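Side-chain contacts in pantothenate synthetase (Francisella tularensis subsp. tularensis, PDB 3N8H), which probably catalyses the ATP-dependent condensation of pantoate with beta-alanine to pantothenate, by way of a pantoyl-adenylate intermediate: residues Gly121-Gly126 with Leu231-Lys236; Leu138-Lys143 with Phe167-Lys172; Ile57-Thr62 with Asn68-Tyr73. All coordinates share one frame; numbering follows the deposited sequence. Where two conformers were deposited one is given.

Contact 1 of 3, residues Gly121-Gly126 with Leu231-Lys236; sequences GKSRPG and LQYIQK
Ser-123 lies between the side chains of Gln-232 and Tyr-233, and nearly the whole contact runs through it. Its OG is turned anti to the backbone N (chi1 -160°), which carries the hydroxyl out toward the strand. There Ser-123 OG sits at the edge of the Tyr-233 ring, in the ring plane, 4.0 Å from Tyr-233 CE1. Ser-123 CB approaches the same Tyr-233 CE1 obliquely, at 3.9 Å. The tyrosine OH goes on to a hydrogen bond with Glu-120, just before Gly-121.

Gln-232 has a chain bent at chi2 (-102°), which brings its amide oxygen round to the serine. Gln-232 OE1 lies 3.1 Å from Ser-123 OG, but the angle is poor and this is not a hydrogen bond. Arg-251 serves both atoms instead: its NH2 bonds to Ser-123 OG and its NE to Gln-232 OE1. One water adds a bridge, donating to Ser-123 O and to Gln-232 OE1, each at 2.8 Å.

A classic beta bulge sets Gln-232 and Tyr-233 together opposite Ala-244 of strand 240-247. This lets two consecutive residues turn toward the serine. The contact is at the surface. It sets the end of the short helix 120-123 against strand 230-237, an outer strand of the three-stranded antiparallel sheet, with Arg-251 reaching in from strand 250-257.

Contact 2 of 3, residues Leu138-Lys143 with Phe167-Lys172; sequences LLQITK and FFINTK
Leu-139 and Ile-169 make the apolar part of this contact. They meet by their terminal methyls, Leu-139 CD1 lying 3.9 Å from Ile-169 CD1. The two side chains cross at about a right angle, so the touch is confined to their ends. Ile-169 has CG1 anti to its carbonyl carbon (chi1 -65°) and an extended chi2 of 168°, which carries CD1 out to the helix. Thr-171 also turns its CB toward the helix and adds some cover, without a close approach.

The mixed polar and apolar part is Gln-140. Gln-140 OE1 comes to 4.3 Å from Ile-169 CG1, a loose van der Waals approach. The amide has its polar partners across the dimer interface. NE2 bonds to Phe-167 O and to Gln-140 OE1, both of the second subunit.

No hydrogen bond joins the two segments directly. Within the helix, Leu-138 O accepts twice from Thr-142. Thr-142 N donates to Leu-138 O at 2.9 Å and Thr-142 OG1 to the same Leu-138 O at 2.6 Å, from opposite faces of the carbonyl plane. The hydroxyl is thereby satisfied inside its own last turn. In the loop, Asn-170 is the centre of an inverse gamma turn, closed by a weak bond from Thr-171 N to Ile-169 O. Thr-171 OG1 bonds to Pro-144 O, just past the helix.

Gln-140 and Ile-169 also take part in the homodimer interface, where Phe-167 makes a cation-pi contact with Lys-137 of the second subunit. This is a helix end packed against the loop from helix 154-166 to strand 172-176, within the alpha/beta domain of a HUP-clan enzyme.

Contact 3 of 3, residues Ile57-Thr62 with Asn68-Tyr73; sequences IFVNPT and NDYQTY
Val-59 is the first residue of its segment to touch the other, and it meets two tyrosines. Val-59 CG1, anti to the backbone N (chi1 -171°), lies 4.0 Å from Tyr-70 CE1 and also 4.0 Å from Tyr-73 CD2. Both rings are met obliquely.

Asn-60 turns its CB away, back to its own segment. Its OD1 is hydrogen-bonded to Tyr-101 OH. In one of the two conformers of Thr-62, Asn-60 ND2 also donates to Thr-62 OG1 at 3.1 Å.

Pro-61 lies alongside Tyr-70, the two side chains pointing the same way. Pro-61 CB is 3.8 Å from Tyr-70 CE1, and Pro-61 CG is 3.6 Å from Tyr-70 OH. Pro-61 thus runs along Tyr-70 from ring atom CE1 to its hydroxyl. Phe-64, in the short connection between the segments, packs edge-to-face with both Tyr-70 and Tyr-73.

The contact folds helix 67-72 back over the loop that leaves strand 52-57 of the parallel sheet. It borders the nucleotide pocket: the Tyr-73 side chain is about 4 Å, at nearest atoms, from bound adenosine monophosphate, and Asp-69 forms a salt bridge with Arg-190, which lines the proline site.

In the fold
From the N terminus, contact 3 closes first. It shuts a short loop just after strand 52-57 and ties the loop after this inner strand to helix 67-72. Contact 1 opens later, at helix 120-123, and closes only at strand 230-237. This long loop joins the part of the chain holding the parallel sheet to the antiparallel sheet. Contact 2 is nested inside it, linking helix 127-142 to the loop before strand 172-176. Contact 3 precedes both, so none cross. Contacts 1 and 3 touch where Arg-124 NH2 lies 3.9 Å from Asp-69 OD2. Contacts 1 and 2 do not touch; their centres are 28 Å apart.

Contact 1 of 3, residues Gly121-Gly126 with Leu231-Lys236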
# COMPACT_ATOMS: atom_id res chain seq x y z
N GLY A 121 -15.69 -9.67 -4.61
CA GLY A 121 -14.33 -10.16 -4.40
C GLY A 121 -14.13 -11.60 -4.85
O GLY A 121 -13.07 -11.98 -5.36
N LYS A 122 -15.15 -12.43 -4.67
CA LYS A 122 -15.05 -13.85 -5.00
C LYS A 122 -15.30 -14.02 -6.49
O LYS A 122 -14.66 -14.83 -7.18
CB LYS A 122 -16.09 -14.64 -4.20
CG LYS A 122 -16.06 -16.13 -4.46
CD LYS A 122 -17.12 -16.85 -3.66
CE LYS A 122 -16.49 -17.79 -2.65
NZ LYS A 122 -17.49 -18.69 -2.01
N SER A 123 -16.26 -13.23 -6.98
CA SER A 123 -16.67 -13.22 -8.37
C SER A 123 -15.55 -12.65 -9.26
O SER A 123 -15.38 -13.08 -10.40
CB SER A 123 -17.95 -12.37 -8.49
OG SER A 123 -18.66 -12.65 -9.66
N ARG A 124 -14.79 -11.70 -8.74
CA ARG A 124 -13.71 -11.10 -9.53
C ARG A 124 -12.34 -11.25 -8.84
O ARG A 124 -11.85 -10.33 -8.19
CB ARG A 124 -13.97 -9.63 -9.84
CG ARG A 124 -15.35 -9.35 -10.45
CD ARG A 124 -15.49 -7.86 -10.79
NE ARG A 124 -14.51 -7.43 -11.78
CZ ARG A 124 -14.40 -6.18 -12.23
NH1 ARG A 124 -15.23 -5.24 -11.78
NH2 ARG A 124 -13.48 -5.89 -13.16
N PRO A 125 -11.75 -12.44 -8.97
CA PRO A 125 -10.51 -12.64 -8.24
C PRO A 125 -9.46 -11.60 -8.66
O PRO A 125 -9.23 -11.41 -9.86
CB PRO A 125 -10.08 -14.05 -8.67
CG PRO A 125 -11.37 -14.74 -9.01
CD PRO A 125 -12.27 -13.68 -9.57
N GLY A 126 -8.85 -10.93 -7.68
CA GLY A 126 -7.75 -10.02 -7.97
C GLY A 126 -8.22 -8.63 -8.37
O GLY A 126 -7.40 -7.70 -8.51
N LEU A 231 -27.54 -14.84 -14.14
CA LEU A 231 -27.27 -14.36 -12.80
C LEU A 231 -25.92 -14.93 -12.32
O LEU A 231 -25.67 -16.13 -12.43
CB LEU A 231 -28.45 -14.74 -11.90
CG LEU A 231 -28.71 -14.07 -10.55
CD1 LEU A 231 -27.73 -14.57 -9.52
CD2 LEU A 231 -28.70 -12.55 -10.64
N GLN A 232 -25.04 -14.06 -11.84
CA GLN A 232 -23.80 -14.48 -11.18
C GLN A 232 -24.04 -14.83 -9.71
O GLN A 232 -23.69 -15.92 -9.24
CB GLN A 232 -22.74 -13.37 -11.28
CG GLN A 232 -22.22 -13.12 -12.68
CD GLN A 232 -20.84 -13.74 -12.91
OE1 GLN A 232 -19.82 -13.20 -12.47
NE2 GLN A 232 -20.81 -14.88 -13.63
N TYR A 233 -24.61 -13.87 -8.98
CA TYR A 233 -24.97 -14.13 -7.59
C TYR A 233 -26.07 -13.18 -7.18
O TYR A 233 -26.26 -12.11 -7.78
CB TYR A 233 -23.76 -14.02 -6.65
CG TYR A 233 -23.14 -12.64 -6.59
CD1 TYR A 233 -21.99 -12.34 -7.34
CD2 TYR A 233 -23.69 -11.64 -5.80
CE1 TYR A 233 -21.42 -11.08 -7.30
CE2 TYR A 233 -23.13 -10.38 -5.76
CZ TYR A 233 -21.99 -10.11 -6.50
OH TYR A 233 -21.43 -8.85 -6.45
N ILE A 234 -26.84 -13.60 -6.19
CA ILE A 234 -27.75 -12.70 -5.50
C ILE A 234 -27.73 -13.10 -4.03
O ILE A 234 -27.82 -14.29 -3.70
CB ILE A 234 -29.19 -12.72 -6.09
CG1 ILE A 234 -30.05 -11.60 -5.47
CG2 ILE A 234 -29.85 -14.11 -5.93
CD1 ILE A 234 -31.33 -11.32 -6.27
N GLN A 235 -27.57 -12.12 -3.16
CA GLN A 235 -27.43 -12.41 -1.74
C GLN A 235 -27.95 -11.28 -0.88
O GLN A 235 -27.93 -10.10 -1.27
CB GLN A 235 -25.95 -12.63 -1.40
CG GLN A 235 -25.35 -13.89 -1.99
CD GLN A 235 -24.42 -14.60 -1.03
OE1 GLN A 235 -24.07 -14.08 0.04
NE2 GLN A 235 -24.00 -15.80 -1.41
N LYS A 236 -28.42 -11.64 0.31
CA LYS A 236 -28.70 -10.65 1.34
C LYS A 236 -27.50 -10.53 2.26
O LYS A 236 -27.06 -11.51 2.85
CB LYS A 236 -29.92 -11.04 2.17
CG LYS A 236 -31.17 -11.26 1.34
CD LYS A 236 -32.32 -11.75 2.21
CE LYS A 236 -33.44 -12.29 1.35
NZ LYS A 236 -34.58 -12.79 2.20
O HOH W 1 -17.05 -13.04 -12.66

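Contact 2 of 3, residues Leu138-Lys143 with Phe167-Lys172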
# COMPACT_ATOMS: atom_id res chain seq x y z
N LEU A 138 -3.73 7.19 -6.53
CA LEU A 138 -4.50 8.36 -6.93
C LEU A 138 -4.68 9.34 -5.77
O LEU A 138 -4.70 10.57 -5.94
CB LEU A 138 -5.87 7.93 -7.44
CG LEU A 138 -5.80 7.29 -8.85
CD1 LEU A 138 -7.15 6.72 -9.26
CD2 LEU A 138 -5.32 8.33 -9.90
N LEU A 139 -4.81 8.78 -4.58
CA LEU A 139 -5.01 9.57 -3.38
C LEU A 139 -3.70 10.25 -2.98
O LEU A 139 -3.69 11.38 -2.45
CB LEU A 139 -5.51 8.66 -2.24
CG LEU A 139 -6.99 8.27 -2.30
CD1 LEU A 139 -7.39 7.33 -1.13
CD2 LEU A 139 -7.85 9.53 -2.29
N GLN A 140 -2.60 9.55 -3.25
CA GLN A 140 -1.27 10.02 -2.88
C GLN A 140 -0.88 11.13 -3.84
O GLN A 140 -0.19 12.08 -3.48
CB GLN A 140 -0.27 8.87 -2.95
CG GLN A 140 -0.39 7.82 -1.81
CD GLN A 140 0.03 8.41 -0.45
OE1 GLN A 140 -0.80 8.93 0.31
NE2 GLN A 140 1.33 8.34 -0.15
N ILE A 141 -1.37 11.03 -5.06
CA ILE A 141 -1.12 12.03 -6.08
C ILE A 141 -2.00 13.25 -5.83
O ILE A 141 -1.51 14.37 -5.81
CB ILE A 141 -1.38 11.46 -7.51
CG1 ILE A 141 -0.37 10.35 -7.83
CG2 ILE A 141 -1.28 12.58 -8.55
CD1 ILE A 141 -0.81 9.43 -9.01
N THR A 142 -3.30 13.05 -5.61
CA THR A 142 -4.24 14.17 -5.60
C THR A 142 -4.36 14.86 -4.23
O THR A 142 -4.70 16.03 -4.17
CB THR A 142 -5.63 13.73 -6.04
OG1 THR A 142 -6.05 12.64 -5.20
CG2 THR A 142 -5.60 13.25 -7.49
N LYS A 143 -4.11 14.12 -3.16
CA LYS A 143 -4.18 14.63 -1.79
C LYS A 143 -5.38 15.54 -1.60
O LYS A 143 -5.23 16.72 -1.30
CB LYS A 143 -2.88 15.33 -1.40
CG LYS A 143 -1.69 14.39 -1.31
CD LYS A 143 -0.36 15.13 -1.25
CE LYS A 143 -0.11 15.94 -2.52
NZ LYS A 143 1.32 16.34 -2.64
N PHE A 167 -3.81 3.65 6.10
CA PHE A 167 -2.63 4.35 5.63
C PHE A 167 -2.70 5.83 5.87
O PHE A 167 -2.11 6.63 5.14
CB PHE A 167 -2.37 3.97 4.16
CG PHE A 167 -2.18 2.49 4.00
CD1 PHE A 167 -1.06 1.88 4.56
CD2 PHE A 167 -3.14 1.71 3.38
CE1 PHE A 167 -0.87 0.50 4.46
CE2 PHE A 167 -2.97 0.33 3.28
CZ PHE A 167 -1.84 -0.28 3.82
N PHE A 168 -3.46 6.19 6.90
CA PHE A 168 -3.45 7.52 7.48
C PHE A 168 -3.57 8.63 6.46
O PHE A 168 -2.81 9.60 6.47
CB PHE A 168 -2.21 7.66 8.35
CG PHE A 168 -2.11 6.55 9.37
CD1 PHE A 168 -2.78 6.66 10.58
CD2 PHE A 168 -1.41 5.39 9.10
CE1 PHE A 168 -2.73 5.64 11.52
CE2 PHE A 168 -1.37 4.36 10.05
CZ PHE A 168 -2.03 4.49 11.26
N ILE A 169 -4.55 8.47 5.58
CA ILE A 169 -4.84 9.47 4.56
C ILE A 169 -5.91 10.42 5.11
O ILE A 169 -7.01 10.00 5.45
CB ILE A 169 -5.34 8.76 3.30
CG1 ILE A 169 -4.20 7.91 2.72
CG2 ILE A 169 -5.91 9.76 2.28
CD1 ILE A 169 -4.66 6.94 1.64
N ASN A 170 -5.59 11.71 5.20
CA ASN A 170 -6.54 12.66 5.80
C ASN A 170 -7.50 13.19 4.75
O ASN A 170 -7.36 14.30 4.24
CB ASN A 170 -5.81 13.79 6.53
CG ASN A 170 -6.72 14.53 7.49
OD1 ASN A 170 -7.93 14.53 7.33
ND2 ASN A 170 -6.13 15.18 8.50
N THR A 171 -8.47 12.35 4.41
CA THR A 171 -9.44 12.63 3.37
C THR A 171 -10.78 12.14 3.89
O THR A 171 -10.88 11.05 4.44
CB THR A 171 -9.08 11.87 2.08
OG1 THR A 171 -7.92 12.47 1.48
CG2 THR A 171 -10.23 11.92 1.10
N LYS A 172 -11.82 12.96 3.76
CA LYS A 172 -13.15 12.52 4.13
C LYS A 172 -13.76 11.76 2.95
O LYS A 172 -13.51 12.10 1.79
CB LYS A 172 -14.02 13.71 4.52
CG LYS A 172 -15.42 13.34 4.93
CD LYS A 172 -15.99 14.32 5.95
CE LYS A 172 -17.06 15.22 5.35
NZ LYS A 172 -16.50 16.40 4.62

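Contact 3 of 3, residues Ile57-Thr62 with Asn68-Tyr73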
# COMPACT_ATOMS: atom_id res chain seq x y z
N ILE A 57 -9.68 10.23 -14.88
CA ILE A 57 -10.13 9.22 -15.81
C ILE A 57 -8.93 8.36 -16.11
O ILE A 57 -7.91 8.83 -16.66
CB ILE A 57 -10.67 9.83 -17.11
CG1 ILE A 57 -11.99 10.57 -16.84
CG2 ILE A 57 -10.86 8.75 -18.19
CD1 ILE A 57 -12.52 11.30 -18.08
N PHE A 58 -9.04 7.11 -15.69
CA PHE A 58 -7.95 6.16 -15.84
C PHE A 58 -8.56 4.77 -15.78
O PHE A 58 -9.06 4.34 -14.72
CB PHE A 58 -6.87 6.33 -14.75
CG PHE A 58 -5.71 5.34 -14.87
CD1 PHE A 58 -5.47 4.40 -13.86
CD2 PHE A 58 -4.88 5.34 -15.99
CE1 PHE A 58 -4.41 3.47 -13.96
CE2 PHE A 58 -3.83 4.43 -16.12
CZ PHE A 58 -3.59 3.49 -15.09
N VAL A 59 -8.54 4.09 -16.93
CA VAL A 59 -8.96 2.71 -17.00
C VAL A 59 -7.82 1.83 -16.48
O VAL A 59 -6.88 1.49 -17.20
CB VAL A 59 -9.34 2.27 -18.43
CG1 VAL A 59 -9.98 0.90 -18.37
CG2 VAL A 59 -10.33 3.27 -19.09
N ASN A 60 -7.93 1.46 -15.22
CA ASN A 60 -6.88 0.73 -14.53
C ASN A 60 -6.81 -0.75 -14.90
O ASN A 60 -7.68 -1.53 -14.50
CB ASN A 60 -7.06 0.89 -13.01
CG ASN A 60 -6.05 0.11 -12.23
OD1 ASN A 60 -4.88 0.06 -12.60
ND2 ASN A 60 -6.49 -0.53 -11.15
N PRO A 61 -5.76 -1.15 -15.64
CA PRO A 61 -5.67 -2.54 -16.12
C PRO A 61 -5.57 -3.56 -14.99
O PRO A 61 -5.99 -4.70 -15.17
CB PRO A 61 -4.36 -2.58 -16.91
CG PRO A 61 -3.87 -1.18 -17.01
CD PRO A 61 -4.58 -0.35 -16.02
N THR A 62 -5.02 -3.17 -13.84
CA THR A 62 -4.69 -4.18 -12.81
C THR A 62 -5.94 -4.68 -12.11
O THR A 62 -5.91 -5.68 -11.40
CB THR A 62 -3.69 -3.68 -11.75
OG1 THR A 62 -4.27 -2.62 -10.97
CG2 THR A 62 -2.38 -3.22 -12.41
N ASN A 68 -11.23 -9.66 -21.94
CA ASN A 68 -12.21 -9.15 -22.90
C ASN A 68 -12.92 -7.93 -22.35
O ASN A 68 -13.16 -6.93 -23.06
CB ASN A 68 -13.22 -10.24 -23.27
CG ASN A 68 -14.00 -9.90 -24.53
OD1 ASN A 68 -13.41 -9.69 -25.61
ND2 ASN A 68 -15.32 -9.84 -24.40
N ASP A 69 -13.26 -7.99 -21.08
CA ASP A 69 -13.83 -6.84 -20.40
C ASP A 69 -12.92 -5.62 -20.59
O ASP A 69 -13.39 -4.53 -20.95
CB ASP A 69 -14.03 -7.15 -18.92
CG ASP A 69 -14.71 -6.01 -18.18
OD1 ASP A 69 -15.47 -5.25 -18.82
OD2 ASP A 69 -14.46 -5.87 -16.96
N TYR A 70 -11.62 -5.80 -20.37
CA TYR A 70 -10.68 -4.69 -20.52
C TYR A 70 -10.64 -4.19 -21.96
O TYR A 70 -10.67 -2.99 -22.19
CB TYR A 70 -9.28 -5.11 -20.07
CG TYR A 70 -8.24 -4.01 -20.13
CD1 TYR A 70 -8.26 -2.94 -19.22
CD2 TYR A 70 -7.22 -4.04 -21.07
CE1 TYR A 70 -7.30 -1.94 -19.27
CE2 TYR A 70 -6.25 -3.05 -21.13
CZ TYR A 70 -6.29 -1.99 -20.23
OH TYR A 70 -5.33 -1.01 -20.29
N GLN A 71 -10.55 -5.12 -22.91
CA GLN A 71 -10.45 -4.76 -24.32
C GLN A 71 -11.64 -3.93 -24.79
O GLN A 71 -11.49 -2.96 -25.53
CB GLN A 71 -10.33 -6.01 -25.19
CG GLN A 71 -9.17 -6.92 -24.86
CD GLN A 71 -9.07 -8.07 -25.86
OE1 GLN A 71 -9.02 -7.84 -27.07
NE2 GLN A 71 -9.05 -9.30 -25.35
N THR A 72 -12.84 -4.32 -24.36
CA THR A 72 -14.06 -3.67 -24.78
C THR A 72 -14.51 -2.53 -23.87
O THR A 72 -15.52 -1.90 -24.15
CB THR A 72 -15.22 -4.69 -24.85
OG1 THR A 72 -15.39 -5.30 -23.56
CG2 THR A 72 -14.94 -5.77 -25.92
N TYR A 73 -13.79 -2.27 -22.78
CA TYR A 73 -14.29 -1.27 -21.84
C TYR A 73 -14.53 0.06 -22.56
O TYR A 73 -13.72 0.48 -23.38
CB TYR A 73 -13.32 -1.06 -20.67
CG TYR A 73 -14.01 -0.31 -19.55
CD1 TYR A 73 -14.88 -0.96 -18.69
CD2 TYR A 73 -13.85 1.07 -19.41
CE1 TYR A 73 -15.55 -0.28 -17.68
CE2 TYR A 73 -14.51 1.77 -18.40
CZ TYR A 73 -15.36 1.09 -17.54
OH TYR A 73 -16.02 1.78 -16.54